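Local coordinates for protein N-acetyltransferase (PDB 4LUA) that probably transfers an acetyl group from acetyl-coenzyme A to an amine, as GNAT-family N-acetyltransferases do, at residues L66-Q74 with S84-T92. Residues are numbered along the deposited sequence; the frame is centred on the assembly and turned at random.
Sequences LIATAALEQ and SLIKYNFVT
Thr69 O is gripped at the beta bulge by the Asn89 side-chain amide, with ND2 3.0 Å away and the N-H...O angle 170°, and more weakly by Phe90 N. The oxygen lies in the amide plane of Asn89, although ND2 approaches tilted from the Thr69 carbonyl plane. The anti chi1 of Asn89 (-178°) turns its amide toward strand 65-75; its OD1 binds Asn99 of helix 96-112. The register slips by one residue between Thr69–Phe90 and Ala71–Lys87, where Tyr88 has positive phi (53°). Thr69 OG1, hydrogen-bonded to Phe58 O of strand 55-62, also receives a water that donates to Tyr88 O. Ile67 O is held twice, by Thr92 N almost head-on and by Thr92 OG1 at 2.9 Å from a bent approach. Towards the other end, Lys87 NZ forms a 3.2 Å salt bridge with Glu73 OE2, though the placing of the lysine chain is uncertain. Leu72 CD1 lies 3.8 Å from Ser84 CB, and the leucine also packs on Tyr109 of helix 96-112. Backbone hydrogen bonds thus zip the hairpin strands, while the Asn89 side chain and a water tie down the bulge, consistent with the bulged GNAT strand that, splayed from its neighbour (here 117-123), helps bind acetyl-coenzyme A in relatives.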
loop_
_atom_site.group_PDB
_atom_site.type_symbol
_atom_site.label_atom_id
_atom_site.label_comp_id
_atom_site.label_asym_id
_atom_site.label_seq_id
_atom_site.Cartn_x
_atom_site.Cartn_y
_atom_site.Cartn_z
ATOM N N LEU A 66 7.133 3.366 14.191
ATOM C CA LEU A 66 6.659 3.050 12.849
ATOM C C LEU A 66 5.239 3.584 12.713
ATOM O O LEU A 66 4.306 3.170 13.462
ATOM C CB LEU A 66 6.689 1.513 12.666
ATOM C CG LEU A 66 6.117 1.014 11.362
ATOM C CD1 LEU A 66 6.926 1.523 10.147
ATOM C CD2 LEU A 66 6.132 -0.533 11.429
ATOM N N ILE A 67 5.046 4.525 11.791
ATOM C CA ILE A 67 3.727 5.162 11.673
ATOM C C ILE A 67 2.964 4.865 10.404
ATOM O O ILE A 67 1.779 5.173 10.311
ATOM C CB ILE A 67 3.814 6.699 11.897
ATOM C CG1 ILE A 67 4.608 7.390 10.786
ATOM C CG2 ILE A 67 4.434 6.943 13.301
ATOM C CD1 ILE A 67 4.457 8.933 10.892
ATOM N N ALA A 68 3.631 4.269 9.419
ATOM C CA ALA A 68 2.953 3.955 8.161
ATOM C C ALA A 68 3.756 2.928 7.403
ATOM O O ALA A 68 4.985 2.804 7.600
ATOM C CB ALA A 68 2.771 5.226 7.257
ATOM N N THR A 69 3.064 2.186 6.532
ATOM C CA THR A 69 3.770 1.210 5.697
ATOM C C THR A 69 3.044 1.031 4.373
ATOM O O THR A 69 1.830 1.280 4.295
ATOM C CB THR A 69 3.852 -0.177 6.413
ATOM O OG1 THR A 69 4.689 -1.076 5.655
ATOM C CG2 THR A 69 2.479 -0.856 6.721
ATOM N N ALA A 70 3.815 0.609 3.347
ATOM C CA ALA A 70 3.189 0.049 2.132
ATOM C C ALA A 70 4.207 -0.904 1.534
ATOM O O ALA A 70 5.398 -0.778 1.813
ATOM C CB ALA A 70 2.788 1.193 1.147
ATOM N N ALA A 71 3.711 -1.848 0.723
ATOM C CA ALA A 71 4.551 -2.857 0.077
ATOM C C ALA A 71 4.373 -2.747 -1.465
ATOM O O ALA A 71 3.321 -2.356 -1.993
ATOM C CB ALA A 71 4.131 -4.210 0.587
ATOM N N LEU A 72 5.458 -3.062 -2.163
ATOM C CA LEU A 72 5.441 -3.083 -3.596
ATOM C C LEU A 72 5.689 -4.554 -3.924
ATOM O O LEU A 72 6.782 -5.098 -3.684
ATOM C CB LEU A 72 6.569 -2.156 -4.088
ATOM C CG LEU A 72 6.732 -2.007 -5.574
ATOM C CD1 LEU A 72 5.404 -1.550 -6.213
ATOM C CD2 LEU A 72 7.891 -1.023 -5.890
ATOM N N GLU A 73 4.677 -5.181 -4.521
ATOM C CA GLU A 73 4.742 -6.620 -4.812
ATOM C C GLU A 73 4.884 -6.773 -6.318
ATOM O O GLU A 73 4.094 -6.212 -7.087
ATOM C CB GLU A 73 3.476 -7.341 -4.282
ATOM C CG GLU A 73 3.470 -8.846 -4.665
ATOM C CD GLU A 73 2.235 -9.608 -4.181
ATOM O OE1 GLU A 73 2.204 -10.852 -4.327
ATOM O OE2 GLU A 73 1.282 -8.971 -3.678
ATOM N N GLN A 74 5.894 -7.508 -6.766
ATOM C CA GLN A 74 5.983 -7.820 -8.176
ATOM C C GLN A 74 5.251 -9.153 -8.426
ATOM O O GLN A 74 5.630 -10.206 -7.852
ATOM C CB GLN A 74 7.462 -7.932 -8.602
ATOM C CG GLN A 74 7.791 -7.345 -9.988
ATOM C CD GLN A 74 9.106 -6.543 -10.009
ATOM O OE1 GLN A 74 9.688 -6.246 -8.962
ATOM N NE2 GLN A 74 9.567 -6.190 -11.205
ATOM N N SER A 84 3.830 -4.592 -11.118
ATOM C CA SER A 84 4.025 -4.243 -9.727
ATOM C C SER A 84 2.800 -3.580 -9.088
ATOM O O SER A 84 2.263 -2.716 -9.666
ATOM C CB SER A 84 5.232 -3.355 -9.590
ATOM O OG SER A 84 6.385 -4.149 -9.578
ATOM N N LEU A 85 2.424 -4.041 -7.905
ATOM C CA LEU A 85 1.197 -3.574 -7.221
ATOM C C LEU A 85 1.548 -2.987 -5.911
ATOM O O LEU A 85 2.349 -3.538 -5.188
ATOM C CB LEU A 85 0.253 -4.763 -6.909
ATOM C CG LEU A 85 -0.752 -5.180 -7.984
ATOM C CD1 LEU A 85 -0.127 -5.383 -9.334
ATOM C CD2 LEU A 85 -1.455 -6.457 -7.499
ATOM N N ILE A 86 0.879 -1.891 -5.564
ATOM C CA ILE A 86 1.029 -1.372 -4.195
ATOM C C ILE A 86 -0.028 -2.058 -3.351
ATOM O O ILE A 86 -1.198 -2.149 -3.761
ATOM C CB ILE A 86 0.813 0.164 -4.200
ATOM C CG1 ILE A 86 1.891 0.836 -5.034
ATOM C CG2 ILE A 86 0.775 0.681 -2.703
ATOM C CD1 ILE A 86 1.572 2.324 -5.332
ATOM N N LYS A 87 0.412 -2.583 -2.207
ATOM C CA LYS A 87 -0.428 -3.384 -1.306
ATOM C C LYS A 87 -0.107 -3.036 0.135
ATOM O O LYS A 87 0.948 -2.440 0.450
ATOM C CB LYS A 87 -0.132 -4.920 -1.527
ATOM C CG LYS A 87 -0.729 -5.344 -2.856
ATOM C CD LYS A 87 -0.641 -6.832 -3.064
ATOM C CE LYS A 87 -1.961 -7.523 -2.802
ATOM N NZ LYS A 87 -1.749 -8.996 -2.647
ATOM N N TYR A 88 -0.983 -3.494 1.029
ATOM C CA TYR A 88 -0.699 -3.469 2.487
ATOM C C TYR A 88 -0.296 -2.071 2.942
ATOM O O TYR A 88 0.713 -1.888 3.642
ATOM C CB TYR A 88 0.386 -4.499 2.852
ATOM C CG TYR A 88 0.036 -5.875 2.300
ATOM C CD1 TYR A 88 -1.205 -6.446 2.536
ATOM C CD2 TYR A 88 0.948 -6.560 1.513
ATOM C CE1 TYR A 88 -1.522 -7.707 2.004
ATOM C CE2 TYR A 88 0.634 -7.803 0.980
ATOM C CZ TYR A 88 -0.606 -8.344 1.223
ATOM O OH TYR A 88 -0.919 -9.598 0.699
ATOM N N ASN A 89 -1.121 -1.094 2.596
ATOM C CA ASN A 89 -0.820 0.321 2.922
ATOM C C ASN A 89 -1.620 0.673 4.157
ATOM O O ASN A 89 -2.854 0.851 4.098
ATOM C CB ASN A 89 -1.226 1.150 1.703
ATOM C CG ASN A 89 -0.943 2.680 1.828
ATOM O OD1 ASN A 89 -1.603 3.466 1.147
ATOM N ND2 ASN A 89 -0.032 3.103 2.724
ATOM N N PHE A 90 -0.940 0.708 5.312
ATOM C CA PHE A 90 -1.593 1.091 6.574
ATOM C C PHE A 90 -0.924 2.338 7.080
ATOM O O PHE A 90 0.311 2.374 7.210
ATOM C CB PHE A 90 -1.406 -0.053 7.616
ATOM C CG PHE A 90 -2.110 -1.324 7.227
ATOM C CD1 PHE A 90 -3.404 -1.586 7.634
ATOM C CD2 PHE A 90 -1.437 -2.265 6.454
ATOM C CE1 PHE A 90 -4.075 -2.780 7.260
ATOM C CE2 PHE A 90 -2.086 -3.458 6.079
ATOM C CZ PHE A 90 -3.387 -3.722 6.483
ATOM N N VAL A 91 -1.724 3.374 7.357
ATOM C CA VAL A 91 -1.156 4.680 7.710
ATOM C C VAL A 91 -1.846 5.159 8.983
ATOM O O VAL A 91 -3.076 5.212 9.012
ATOM C CB VAL A 91 -1.504 5.706 6.629
ATOM C CG1 VAL A 91 -0.805 7.031 6.946
ATOM C CG2 VAL A 91 -1.195 5.175 5.260
ATOM N N THR A 92 -1.085 5.488 10.039
ATOM C CA THR A 92 -1.686 6.012 11.267
ATOM C C THR A 92 -2.563 7.217 10.923
ATOM O O THR A 92 -2.136 8.104 10.205
ATOM C CB THR A 92 -0.601 6.363 12.288
ATOM O OG1 THR A 92 0.094 5.152 12.620
ATOM C CG2 THR A 92 -1.277 6.908 13.579
HETATM O O HOH W 1 3.211 -2.975 4.093
#